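PDB 6XZ6: GARP domain-containing protein from Trypanosoma brucei brucei TREU927, which serves as a receptor for the host complement regulator factor H, binding its domain D5, and increases transmission of trypanosomes to tsetse flies. Local coordinates for residues A[7-10]-A[11-15]; A[28-31]-A[32-36]; A[110-113]-A[114-118]; A[127-130]-A[131-134]; A[180-183]-A[184-188]. All coordinates share one frame; numbering follows the deposited sequence.

Interaction 1. Residues A[7-10]-A[11-15]; sequences EAEL and EQTKA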
loop_
_atom_site.group_PDB
_atom_site.type_symbol
_atom_site.label_atom_id
_atom_site.label_comp_id
_atom_site.label_asym_id
_atom_site.label_seq_id
_atom_site.Cartn_x
_atom_site.Cartn_y
_atom_site.Cartn_z
ATOM N N GLU A 7 15.965 17.455 -20.677
ATOM C CA GLU A 7 14.805 16.624 -21.048
ATOM C C GLU A 7 14.855 15.285 -20.246
ATOM O O GLU A 7 13.835 14.860 -19.710
ATOM C CB GLU A 7 14.776 16.319 -22.563
ATOM C CG GLU A 7 14.737 17.534 -23.498
ATOM C CD GLU A 7 15.091 17.309 -24.974
ATOM O OE1 GLU A 7 14.825 16.198 -25.488
ATOM O OE2 GLU A 7 15.627 18.244 -25.618
ATOM N N ALA A 8 16.056 14.655 -20.149
ATOM C CA ALA A 8 16.355 13.436 -19.402
ATOM C C ALA A 8 16.042 13.647 -17.921
ATOM O O ALA A 8 15.248 12.899 -17.335
ATOM C CB ALA A 8 17.826 13.083 -19.561
ATOM N N GLU A 9 16.630 14.694 -17.335
ATOM C CA GLU A 9 16.449 15.037 -15.943
ATOM C C GLU A 9 14.999 15.393 -15.605
ATOM O O GLU A 9 14.544 15.117 -14.499
ATOM C CB GLU A 9 17.438 16.138 -15.547
ATOM C CG GLU A 9 17.427 16.412 -14.044
ATOM C CD GLU A 9 18.260 17.564 -13.534
ATOM O OE1 GLU A 9 18.067 17.917 -12.349
ATOM O OE2 GLU A 9 19.086 18.113 -14.304
ATOM N N LEU A 10 14.261 15.986 -16.553
ATOM C CA LEU A 10 12.838 16.335 -16.329
ATOM C C LEU A 10 11.982 15.065 -16.370
ATOM O O LEU A 10 11.091 14.908 -15.537
ATOM C CB LEU A 10 12.342 17.395 -17.330
ATOM C CG LEU A 10 10.914 17.930 -17.194
ATOM C CD1 LEU A 10 10.551 18.338 -15.706
ATOM C CD2 LEU A 10 10.720 19.066 -18.097
ATOM N N GLU A 11 12.294 14.136 -17.300
ATOM C CA GLU A 11 11.628 12.831 -17.418
ATOM C C GLU A 11 11.875 12.017 -16.163
ATOM O O GLU A 11 10.928 11.434 -15.634
ATOM C CB GLU A 11 12.054 12.060 -18.697
ATOM C CG GLU A 11 11.204 12.380 -19.923
ATOM C CD GLU A 11 9.724 12.698 -19.698
ATOM O OE1 GLU A 11 9.333 13.876 -19.889
ATOM O OE2 GLU A 11 8.961 11.777 -19.315
ATOM N N GLN A 12 13.132 12.048 -15.650
ATOM C CA GLN A 12 13.561 11.366 -14.411
ATOM C C GLN A 12 12.899 11.944 -13.169
ATOM O O GLN A 12 12.559 11.181 -12.280
ATOM C CB GLN A 12 15.088 11.434 -14.221
ATOM C CG GLN A 12 15.904 10.573 -15.177
ATOM C CD GLN A 12 17.363 10.951 -15.177
ATOM O OE1 GLN A 12 17.887 11.661 -14.295
ATOM N NE2 GLN A 12 18.044 10.479 -16.180
ATOM N N THR A 13 12.790 13.284 -13.068
ATOM C CA THR A 13 12.215 13.960 -11.892
ATOM C C THR A 13 10.708 13.654 -11.797
ATOM O O THR A 13 10.216 13.419 -10.705
ATOM C CB THR A 13 12.585 15.461 -11.878
ATOM O OG1 THR A 13 13.999 15.564 -11.936
ATOM C CG2 THR A 13 12.105 16.182 -10.619
ATOM N N LYS A 14 10.009 13.598 -12.960
ATOM C CA LYS A 14 8.602 13.258 -13.097
ATOM C C LYS A 14 8.356 11.824 -12.609
ATOM O O LYS A 14 7.391 11.600 -11.899
ATOM C CB LYS A 14 8.175 13.397 -14.567
ATOM C CG LYS A 14 7.721 14.795 -14.991
ATOM C CD LYS A 14 7.555 14.864 -16.478
ATOM C CE LYS A 14 6.803 16.079 -16.954
ATOM N NZ LYS A 14 6.636 16.081 -18.446
ATOM N N ALA A 15 9.240 10.861 -12.965
ATOM C CA ALA A 15 9.164 9.447 -12.561
ATOM C C ALA A 15 9.317 9.274 -11.061
ATOM O O ALA A 15 8.584 8.487 -10.486
ATOM C CB ALA A 15 10.209 8.643 -13.282
#
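Glu11 sends its amide N back one turn to Glu7 O at 3.0 Å, an ordinary helical bond, and lays its CB and CG against the same oxygen. Its chain then bends at chi2, and the carboxylate turns to Lys14 further along the helix. Glu11 OE1 stands 3.8 Å from Lys14 NZ, a long salt bridge between two exposed residues. At Gln12 the backbone N bonds to Ala8 O at 2.8 Å, and CG rests on this oxygen at 3.2 Å. Because CG lies anti to the carbonyl carbon (chi1 -71°), the extended chain runs back alongside Ala8, and its NE2 is hydrogen-bonded to Glu18 O of the factor H chain. Both segments belong to helix 4-61, the long first helix of this elongated, almost wholly helical GARP-family protein, and near its N-terminal end the helix forms part of the factor H interface. Thr13 doubles its grip on the previous turn. Thr13 OG1 donates to Glu9 O at 2.7 Å and Thr13 N to the same oxygen at 2.9 Å, the two arriving from opposite faces of the carbonyl plane. Placing OG1 beside the backbone N (chi1 -56°) folds the hydroxyl back onto the helix. Glu9 lies beside Thr13 and points the same way, with Glu9 CG 4.1 Å from Thr13 OG1; the extended Glu9 chain ends in a salt bridge to Arg16 of the factor H chain, and Glu9 OE1 also accepts from Gly127 N. Lys14 N bonds to Leu10 O at 3.1 Å, and CB, CG and CD of Lys14 pass close by this oxygen.

Interaction 2. Residues A[28-31]-A[32-36]; sequences LLTE and ERRFE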
loop_
_atom_site.group_PDB
_atom_site.type_symbol
_atom_site.label_atom_id
_atom_site.label_comp_id
_atom_site.label_asym_id
_atom_site.label_seq_id
_atom_site.Cartn_x
_atom_site.Cartn_y
_atom_site.Cartn_z
ATOM N N LEU A 28 -2.460 5.253 3.659
ATOM C CA LEU A 28 -3.784 5.841 3.829
ATOM C C LEU A 28 -4.832 4.859 3.283
ATOM O O LEU A 28 -5.849 4.619 3.909
ATOM C CB LEU A 28 -3.857 7.197 3.109
ATOM C CG LEU A 28 -2.644 8.149 3.195
ATOM C CD1 LEU A 28 -2.836 9.345 2.263
ATOM C CD2 LEU A 28 -2.410 8.624 4.601
ATOM N N LEU A 29 -4.543 4.248 2.152
ATOM C CA LEU A 29 -5.331 3.227 1.474
ATOM C C LEU A 29 -5.422 1.946 2.340
ATOM O O LEU A 29 -6.526 1.475 2.568
ATOM C CB LEU A 29 -4.610 2.941 0.157
ATOM C CG LEU A 29 -5.294 2.137 -0.895
ATOM C CD1 LEU A 29 -4.830 2.592 -2.270
ATOM C CD2 LEU A 29 -4.986 0.659 -0.712
ATOM N N THR A 30 -4.289 1.404 2.841
ATOM C CA THR A 30 -4.276 0.198 3.682
ATOM C C THR A 30 -5.102 0.395 4.936
ATOM O O THR A 30 -5.729 -0.553 5.371
ATOM C CB THR A 30 -2.853 -0.276 4.050
ATOM O OG1 THR A 30 -2.203 0.718 4.844
ATOM C CG2 THR A 30 -2.007 -0.649 2.850
ATOM N N GLU A 31 -5.100 1.606 5.522
ATOM C CA GLU A 31 -5.869 1.948 6.726
ATOM C C GLU A 31 -7.372 1.936 6.458
ATOM O O GLU A 31 -8.135 1.495 7.314
ATOM C CB GLU A 31 -5.445 3.312 7.240
ATOM C CG GLU A 31 -5.756 3.562 8.696
ATOM C CD GLU A 31 -5.333 4.947 9.142
ATOM O OE1 GLU A 31 -4.317 5.049 9.867
ATOM O OE2 GLU A 31 -6.004 5.929 8.752
ATOM N N GLU A 32 -7.807 2.417 5.267
ATOM C CA GLU A 32 -9.219 2.421 4.871
ATOM C C GLU A 32 -9.714 0.978 4.747
ATOM O O GLU A 32 -10.800 0.660 5.230
ATOM C CB GLU A 32 -9.410 3.212 3.578
ATOM C CG GLU A 32 -9.093 4.690 3.751
ATOM C CD GLU A 32 -9.599 5.638 2.681
ATOM O OE1 GLU A 32 -8.825 5.961 1.747
ATOM O OE2 GLU A 32 -10.760 6.089 2.807
ATOM N N ARG A 33 -8.879 0.096 4.150
ATOM C CA ARG A 33 -9.145 -1.329 3.968
ATOM C C ARG A 33 -9.208 -2.075 5.296
ATOM O O ARG A 33 -10.113 -2.882 5.489
ATOM C CB ARG A 33 -8.111 -1.950 3.027
ATOM C CG ARG A 33 -8.126 -1.352 1.599
ATOM C CD ARG A 33 -9.446 -1.527 0.879
ATOM N NE ARG A 33 -9.693 -0.384 0.001
ATOM C CZ ARG A 33 -10.741 -0.260 -0.813
ATOM N NH1 ARG A 33 -10.870 0.817 -1.580
ATOM N NH2 ARG A 33 -11.654 -1.227 -0.894
ATOM N N ARG A 34 -8.265 -1.769 6.213
ATOM C CA ARG A 34 -8.181 -2.311 7.573
ATOM C C ARG A 34 -9.424 -1.934 8.384
ATOM O O ARG A 34 -9.973 -2.790 9.052
ATOM C CB ARG A 34 -6.909 -1.818 8.297
ATOM C CG ARG A 34 -5.751 -2.828 8.336
ATOM C CD ARG A 34 -4.652 -2.394 9.313
ATOM N NE ARG A 34 -3.481 -1.924 8.577
ATOM C CZ ARG A 34 -3.040 -0.668 8.558
ATOM N NH1 ARG A 34 -1.997 -0.337 7.802
ATOM N NH2 ARG A 34 -3.634 0.269 9.301
ATOM N N PHE A 35 -9.889 -0.680 8.288
ATOM C CA PHE A 35 -11.113 -0.174 8.931
ATOM C C PHE A 35 -12.347 -0.877 8.375
ATOM O O PHE A 35 -13.168 -1.374 9.142
ATOM C CB PHE A 35 -11.225 1.341 8.739
ATOM C CG PHE A 35 -10.319 2.169 9.618
ATOM C CD1 PHE A 35 -9.902 1.690 10.861
ATOM C CD2 PHE A 35 -9.979 3.481 9.259
ATOM C CE1 PHE A 35 -9.122 2.481 11.698
ATOM C CE2 PHE A 35 -9.200 4.275 10.096
ATOM C CZ PHE A 35 -8.790 3.772 11.320
ATOM N N GLU A 36 -12.428 -0.991 7.034
ATOM C CA GLU A 36 -13.498 -1.680 6.318
ATOM C C GLU A 36 -13.614 -3.162 6.730
ATOM O O GLU A 36 -14.726 -3.630 6.965
ATOM C CB GLU A 36 -13.316 -1.511 4.794
ATOM C CG GLU A 36 -14.474 -2.074 3.995
ATOM C CD GLU A 36 -14.320 -2.010 2.496
ATOM O OE1 GLU A 36 -15.131 -2.664 1.804
ATOM O OE2 GLU A 36 -13.388 -1.329 2.012
#
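Arg34 lies beside Thr30, one turn back, and both side chains point the same way. Arg34 CB starts 3.4 Å from Thr30 O, the oxygen that also takes the Arg34 amide N in a helical bond at 2.9 Å. CG stays close to Thr30 O, and at chi3 (-107°) the chain bends so that NE and CZ come back over the helix. The guanidinium therefore turns a face to the backbone: Thr30 O stands 4.1 Å above its plane, over the centre. At one tip NH1 comes within 3.1 Å of Thr30 OG1, but the angle is too poor for a hydrogen bond. Asp105 of helix 67-125 serves both groups instead, as a salt-bridge partner of Arg34 NH1 and a hydrogen-bond partner of Thr30 OG1. The other tip, NH2, rests near Glu31, 3.8 Å from CA and 4.0 Å from CG.

Glu31 CG has a second neighbour in Phe35. It sits off-centre over the ring as a CH-pi contact, 4.2 Å from the centroid and 28° off the ring normal, with the carboxylate and ring planes 37° apart. Phe35 N bonds to Glu31 O at 3.0 Å. Glu31 and Phe35 thus pair i to i+4 on the exposed flank, while Thr30 and Arg34, both tied to Asp105, form a polar inter-helix link in a bundle of long helices.

Interaction 3. Residues A[110-113]-A[114-118]; sequences EYES and VFSGL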
loop_
_atom_site.group_PDB
_atom_site.type_symbol
_atom_site.label_atom_id
_atom_site.label_comp_id
_atom_site.label_asym_id
_atom_site.label_seq_id
_atom_site.Cartn_x
_atom_site.Cartn_y
_atom_site.Cartn_z
ATOM N N GLU A 110 10.218 1.296 3.405
ATOM C CA GLU A 110 11.515 1.038 2.774
ATOM C C GLU A 110 11.922 2.100 1.766
ATOM O O GLU A 110 13.123 2.380 1.645
ATOM C CB GLU A 110 11.483 -0.325 2.059
ATOM C CG GLU A 110 12.845 -0.983 1.895
ATOM C CD GLU A 110 12.890 -2.177 0.956
ATOM O OE1 GLU A 110 11.820 -2.760 0.660
ATOM O OE2 GLU A 110 14.000 -2.515 0.484
ATOM N N TYR A 111 10.936 2.664 1.022
ATOM C CA TYR A 111 11.214 3.595 -0.074
ATOM C C TYR A 111 10.724 5.034 0.043
ATOM O O TYR A 111 11.281 5.867 -0.663
ATOM C CB TYR A 111 10.664 3.012 -1.386
ATOM C CG TYR A 111 11.384 1.760 -1.825
ATOM C CD1 TYR A 111 12.631 1.830 -2.441
ATOM C CD2 TYR A 111 10.832 0.504 -1.611
ATOM C CE1 TYR A 111 13.305 0.681 -2.849
ATOM C CE2 TYR A 111 11.518 -0.654 -1.971
ATOM C CZ TYR A 111 12.756 -0.557 -2.591
ATOM O OH TYR A 111 13.436 -1.675 -2.995
ATOM N N GLU A 112 9.686 5.343 0.845
ATOM C CA GLU A 112 9.142 6.711 0.830
ATOM C C GLU A 112 10.179 7.808 1.141
ATOM O O GLU A 112 10.210 8.801 0.412
ATOM C CB GLU A 112 7.895 6.865 1.708
ATOM C CG GLU A 112 7.056 8.100 1.390
ATOM C CD GLU A 112 7.502 9.414 1.998
ATOM O OE1 GLU A 112 7.153 10.476 1.438
ATOM O OE2 GLU A 112 8.208 9.386 3.033
ATOM N N SER A 113 11.007 7.640 2.182
ATOM C CA SER A 113 12.014 8.631 2.583
ATOM C C SER A 113 13.132 8.819 1.534
ATOM O O SER A 113 13.744 9.903 1.440
ATOM C CB SER A 113 12.626 8.240 3.921
ATOM O OG SER A 113 13.049 6.887 3.846
ATOM N N VAL A 114 13.402 7.748 0.768
ATOM C CA VAL A 114 14.410 7.749 -0.281
ATOM C C VAL A 114 13.907 8.624 -1.443
ATOM O O VAL A 114 14.583 9.587 -1.792
ATOM C CB VAL A 114 14.842 6.301 -0.705
ATOM C CG1 VAL A 114 15.772 6.317 -1.928
ATOM C CG2 VAL A 114 15.500 5.565 0.466
ATOM N N PHE A 115 12.718 8.325 -1.998
ATOM C CA PHE A 115 12.128 9.089 -3.097
ATOM C C PHE A 115 11.861 10.537 -2.721
ATOM O O PHE A 115 12.011 11.404 -3.573
ATOM C CB PHE A 115 10.864 8.422 -3.603
ATOM C CG PHE A 115 11.169 7.199 -4.414
ATOM C CD1 PHE A 115 11.384 7.291 -5.785
ATOM C CD2 PHE A 115 11.227 5.945 -3.815
ATOM C CE1 PHE A 115 11.657 6.152 -6.539
ATOM C CE2 PHE A 115 11.515 4.807 -4.566
ATOM C CZ PHE A 115 11.729 4.916 -5.923
ATOM N N SER A 116 11.479 10.802 -1.466
ATOM C CA SER A 116 11.267 12.156 -0.955
ATOM C C SER A 116 12.588 12.952 -0.890
ATOM O O SER A 116 12.605 14.106 -1.274
ATOM C CB SER A 116 10.569 12.117 0.409
ATOM O OG SER A 116 9.218 11.711 0.252
ATOM N N GLY A 117 13.671 12.311 -0.463
ATOM C CA GLY A 117 15.009 12.892 -0.394
ATOM C C GLY A 117 15.604 13.163 -1.757
ATOM O O GLY A 117 16.255 14.191 -1.948
ATOM N N LEU A 118 15.368 12.274 -2.725
ATOM C CA LEU A 118 15.835 12.481 -4.089
ATOM C C LEU A 118 15.141 13.699 -4.681
ATOM O O LEU A 118 15.802 14.521 -5.323
ATOM C CB LEU A 118 15.632 11.239 -4.982
ATOM C CG LEU A 118 16.571 10.035 -4.695
ATOM C CD1 LEU A 118 16.089 8.774 -5.382
ATOM C CD2 LEU A 118 18.005 10.327 -5.068
#
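Ser116 OG stands 2.7 Å from Glu112 OE1 and 3.1 Å from Glu112 O, and its single proton could serve either. Two torsions close this pincer: Ser116 OG folds beside its own backbone N (chi1 -71°), and the Glu112 chain bends at chi2 (-82°) to bring the carboxylate round to the hydroxyl. Arg24 of helix 4-61 clasps the pair from outside, with NE in a salt bridge to Glu112 OE1 and NH2 hydrogen-bonded to Ser116 OG. Underneath, Ser116 N makes the regular helical bond to Glu112 O at 3.0 Å.

Round the helix the contact turns aromatic. Tyr111 and Phe115 lie side by side and point the same way, with Phe115 CE2 3.7 Å from Tyr111 CB. The Phe115 ring brings its edge to the backbone, so that Tyr111 O lies near the ring plane. That oxygen accepts from Phe115 N at 3.1 Å in a nearly straight bond (173°), and more weakly from Val114 N at 3.2 Å. Tyr170 of helix 165-208 meets both rings edge-to-face, while Tyr111 OH bonds to Glu169. Val114 CG2 lies 4.1 Å from Glu110 O.

Helix 4-61 is thus met both by the polar Arg24 cluster, in which the arginine probably steadies the negative carboxylate, and by the aromatic rings, which pack on its Leu23 and also reach helix 165-208. Val114 packs on factor H, as do Glu110 and Leu118, so this face probably contributes to the interface.

Interaction 4. Residues A[127-130]-A[131-134]; sequences GNET and IKQL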
loop_
_atom_site.group_PDB
_atom_site.type_symbol
_atom_site.label_atom_id
_atom_site.label_comp_id
_atom_site.label_asym_id
_atom_site.label_seq_id
_atom_site.Cartn_x
_atom_site.Cartn_y
_atom_site.Cartn_z
ATOM N N GLY A 127 18.516 20.948 -12.492
ATOM C CA GLY A 127 19.193 21.569 -13.635
ATOM C C GLY A 127 18.575 22.820 -14.218
ATOM O O GLY A 127 19.300 23.666 -14.749
ATOM N N ASN A 128 17.239 22.937 -14.117
ATOM C CA ASN A 128 16.374 23.990 -14.683
ATOM C C ASN A 128 15.498 24.490 -13.561
ATOM O O ASN A 128 15.381 23.830 -12.519
ATOM C CB ASN A 128 15.408 23.334 -15.690
ATOM C CG ASN A 128 15.334 23.942 -17.029
ATOM O OD1 ASN A 128 15.910 25.004 -17.311
ATOM N ND2 ASN A 128 14.584 23.270 -17.894
ATOM N N GLU A 129 14.793 25.614 -13.809
ATOM C CA GLU A 129 13.874 26.153 -12.826
ATOM C C GLU A 129 12.530 25.381 -12.927
ATOM O O GLU A 129 11.784 25.330 -11.944
ATOM C CB GLU A 129 13.798 27.675 -12.991
ATOM C CG GLU A 129 13.451 28.491 -11.756
ATOM C CD GLU A 129 14.095 28.166 -10.426
ATOM O OE1 GLU A 129 13.366 27.725 -9.503
ATOM O OE2 GLU A 129 15.335 28.320 -10.325
ATOM N N THR A 130 12.276 24.708 -14.085
ATOM C CA THR A 130 11.123 23.826 -14.348
ATOM C C THR A 130 11.264 22.544 -13.494
ATOM O O THR A 130 10.324 22.154 -12.805
ATOM C CB THR A 130 11.073 23.458 -15.833
ATOM O OG1 THR A 130 10.995 24.642 -16.610
ATOM C CG2 THR A 130 9.921 22.525 -16.178
ATOM N N ILE A 131 12.444 21.897 -13.550
ATOM C CA ILE A 131 12.794 20.699 -12.766
ATOM C C ILE A 131 12.703 21.000 -11.250
ATOM O O ILE A 131 12.082 20.225 -10.532
ATOM C CB ILE A 131 14.183 20.136 -13.198
ATOM C CG1 ILE A 131 14.180 19.759 -14.705
ATOM C CG2 ILE A 131 14.615 18.953 -12.315
ATOM C CD1 ILE A 131 15.560 19.695 -15.396
ATOM N N LYS A 132 13.277 22.139 -10.783
ATOM C CA LYS A 132 13.241 22.587 -9.375
ATOM C C LYS A 132 11.799 22.863 -8.969
ATOM O O LYS A 132 11.434 22.570 -7.823
ATOM C CB LYS A 132 14.037 23.880 -9.161
ATOM C CG LYS A 132 15.520 23.725 -9.035
ATOM C CD LYS A 132 16.129 25.098 -8.751
ATOM C CE LYS A 132 17.641 25.075 -8.842
ATOM N NZ LYS A 132 18.185 26.415 -9.198
ATOM N N GLN A 133 10.979 23.420 -9.917
ATOM C CA GLN A 133 9.573 23.737 -9.638
ATOM C C GLN A 133 8.715 22.495 -9.498
ATOM O O GLN A 133 7.865 22.455 -8.606
ATOM C CB GLN A 133 8.986 24.668 -10.686
ATOM C CG GLN A 133 7.593 25.137 -10.347
ATOM C CD GLN A 133 6.906 25.667 -11.543
ATOM O OE1 GLN A 133 6.488 24.930 -12.437
ATOM N NE2 GLN A 133 6.794 26.959 -11.582
ATOM N N LEU A 134 8.936 21.485 -10.371
ATOM C CA LEU A 134 8.202 20.217 -10.348
ATOM C C LEU A 134 8.456 19.465 -9.039
ATOM O O LEU A 134 7.498 19.023 -8.409
ATOM C CB LEU A 134 8.533 19.358 -11.584
ATOM C CG LEU A 134 8.184 17.874 -11.485
ATOM C CD1 LEU A 134 6.722 17.622 -11.719
ATOM C CD2 LEU A 134 8.993 17.067 -12.446
HETATM O O HOH W 1 7.302 22.475 -13.299
#
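Ile131 tucks its end against Asn128, with CD1 3.7 Å from Asn128 CB, and this is the well-packed side of the turn. Placing CG1 beside the backbone N (chi1 -59°) sends CD1 back toward the start of the helix. Asn128 occupies the N-cap position, yet its side chain makes no capping bond; Asn128 O takes Lys132 N at 3.2 Å. Just before it, Gly127 N is tied to Glu9 of helix 4-61, while Ile131 and Leu134 pack on the same helix.

The other side is looser. Glu129 and Lys132 pass at an angle, and their ends make only a long salt bridge, Glu129 OE2 to Lys132 NZ at 3.6 Å, with Lys132 CD nearly as close to the carboxylate. Farther along, Thr130 O is anchored by its regular helical bond from Leu134 N at 2.9 Å. A water adds a second donor to Thr130 O at 3.1 Å and also donates to Gln133 OE1 at 2.7 Å.

An acidic residue in the first turn, where Glu129 sits, is probably favoured by the positive N-terminal end of the helix dipole. The whole is the opening turn of an amphipathic helix, the short helix 129-137, which follows helix 67-125 and lies with its apolar side on helix 4-61.

Interaction 5. Residues A[180-183]-A[184-188]; sequences KLEE and LQKAT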
loop_
_atom_site.group_PDB
_atom_site.type_symbol
_atom_site.label_atom_id
_atom_site.label_comp_id
_atom_site.label_asym_id
_atom_site.label_seq_id
_atom_site.Cartn_x
_atom_site.Cartn_y
_atom_site.Cartn_z
ATOM N N LYS A 180 0.492 -7.966 -3.591
ATOM C CA LYS A 180 -0.001 -7.838 -2.231
ATOM C C LYS A 180 -1.195 -6.866 -2.190
ATOM O O LYS A 180 -2.142 -7.095 -1.450
ATOM C CB LYS A 180 1.130 -7.373 -1.302
ATOM C CG LYS A 180 1.646 -8.462 -0.397
ATOM C CD LYS A 180 3.002 -8.974 -0.774
ATOM C CE LYS A 180 3.358 -10.208 0.023
ATOM N NZ LYS A 180 4.626 -10.821 -0.448
ATOM N N LEU A 181 -1.168 -5.811 -3.013
ATOM C CA LEU A 181 -2.245 -4.833 -3.110
ATOM C C LEU A 181 -3.479 -5.459 -3.755
ATOM O O LEU A 181 -4.576 -5.174 -3.310
ATOM C CB LEU A 181 -1.760 -3.571 -3.862
ATOM C CG LEU A 181 -2.722 -2.382 -4.011
ATOM C CD1 LEU A 181 -3.265 -1.900 -2.658
ATOM C CD2 LEU A 181 -2.036 -1.245 -4.700
ATOM N N GLU A 182 -3.299 -6.369 -4.727
ATOM C CA GLU A 182 -4.366 -7.107 -5.412
ATOM C C GLU A 182 -5.040 -8.083 -4.444
ATOM O O GLU A 182 -6.261 -8.186 -4.434
ATOM C CB GLU A 182 -3.778 -7.877 -6.596
ATOM C CG GLU A 182 -4.778 -8.226 -7.691
ATOM C CD GLU A 182 -4.215 -9.024 -8.861
ATOM O OE1 GLU A 182 -2.988 -8.961 -9.119
ATOM O OE2 GLU A 182 -5.020 -9.715 -9.529
ATOM N N GLU A 183 -4.242 -8.774 -3.620
ATOM C CA GLU A 183 -4.696 -9.692 -2.584
ATOM C C GLU A 183 -5.332 -8.939 -1.426
ATOM O O GLU A 183 -6.177 -9.520 -0.757
ATOM C CB GLU A 183 -3.533 -10.546 -2.060
ATOM C CG GLU A 183 -3.055 -11.624 -3.016
ATOM C CD GLU A 183 -1.795 -12.336 -2.566
ATOM O OE1 GLU A 183 -1.809 -13.590 -2.518
ATOM O OE2 GLU A 183 -0.792 -11.650 -2.264
ATOM N N LEU A 184 -4.929 -7.668 -1.160
ATOM C CA LEU A 184 -5.524 -6.845 -0.082
ATOM C C LEU A 184 -6.967 -6.514 -0.470
ATOM O O LEU A 184 -7.846 -6.480 0.388
ATOM C CB LEU A 184 -4.725 -5.530 0.185
ATOM C CG LEU A 184 -5.298 -4.537 1.249
ATOM C CD1 LEU A 184 -4.941 -4.964 2.631
ATOM C CD2 LEU A 184 -4.757 -3.139 1.057
ATOM N N GLN A 185 -7.204 -6.311 -1.770
ATOM C CA GLN A 185 -8.532 -5.998 -2.296
ATOM C C GLN A 185 -9.425 -7.241 -2.387
ATOM O O GLN A 185 -10.615 -7.143 -2.085
ATOM C CB GLN A 185 -8.429 -5.221 -3.616
ATOM C CG GLN A 185 -7.488 -3.997 -3.474
ATOM C CD GLN A 185 -7.260 -3.247 -4.756
ATOM O OE1 GLN A 185 -7.234 -3.813 -5.861
ATOM N NE2 GLN A 185 -7.045 -1.936 -4.641
ATOM N N LYS A 186 -8.847 -8.423 -2.693
ATOM C CA LYS A 186 -9.610 -9.686 -2.745
ATOM C C LYS A 186 -10.066 -10.053 -1.326
ATOM O O LYS A 186 -11.214 -10.467 -1.143
ATOM C CB LYS A 186 -8.782 -10.841 -3.341
ATOM C CG LYS A 186 -8.465 -10.729 -4.830
ATOM C CD LYS A 186 -7.963 -12.062 -5.406
ATOM C CE LYS A 186 -6.452 -12.197 -5.471
ATOM N NZ LYS A 186 -5.892 -11.561 -6.690
ATOM N N ALA A 187 -9.174 -9.867 -0.324
ATOM C CA ALA A 187 -9.439 -10.144 1.084
ATOM C C ALA A 187 -10.459 -9.206 1.678
ATOM O O ALA A 187 -11.235 -9.622 2.534
ATOM C CB ALA A 187 -8.156 -10.102 1.877
ATOM N N THR A 188 -10.488 -7.950 1.236
ATOM C CA THR A 188 -11.492 -6.990 1.720
ATOM C C THR A 188 -12.881 -7.385 1.192
ATOM O O THR A 188 -13.837 -7.381 1.965
ATOM C CB THR A 188 -11.079 -5.529 1.446
ATOM O OG1 THR A 188 -9.710 -5.349 1.815
ATOM C CG2 THR A 188 -11.926 -4.539 2.230
#
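The charged contact pairs Glu182 with Lys186, one turn on: Glu182 OE2 lies 3.5 Å from Lys186 NZ. The lysine has to fold to get there, bending at chi3 (-96°) and chi4, so that Lys186 NZ also comes 3.7 Å from Glu182 CG. Both residues are exposed, and the salt bridge runs over the helix surface.

Apolar contact is slight between the segments themselves. Leu181 CD1 meets Leu184 CD2 at 4.2 Å, the two side chains slanting across each other.

Hydrogen bonds of the backbone carry the rest. Leu184 N bonds to Lys180 O at 2.9 Å, Lys186 N to Glu182 O at 3.1 Å, and Ala187 N to Glu183 O at 3.0 Å. Leu181 O takes Gln185 N in the regular bond at 3.3 Å and Leu184 N weakly, and Gln185 CG rests on the same oxygen. Within 184-188, Thr188 OG1 donates to Leu184 O at 2.6 Å, an oxygen that also accepts Thr188 N.

Helix 165-208 is flanked here on several sides. Leu181, Leu184 and Thr188 turn to Leu29, Arg33 and Glu36 of helix 4-61; Lys180, Glu183 and Ala187 reach Phe100 and Val97 of helix 67-125; Glu182 and Gln185 touch Pro148, at the start of helix 148-161.

Interactions 1 and 2 lie on one helix, 4-61, with centres 32 Å apart, and differ with their place along it. Interaction 1, far from the chain's centre, shares its polar ends with factor H and touches interaction 4, the most exposed contact of the set, whose side-chain polar contacts are a long salt bridge and a water. Interaction 2, about 5 Å from the centre of the chain, faces interaction 5 through leucines, Arg33, Glu36 and Thr188, and neither meets factor H. Interaction 3, on helix 67-125, combines both characters: it has buried aromatics within the bundle and also reaches factor H. None is wholly core; each combines buried and exposed residues within a short run of helix.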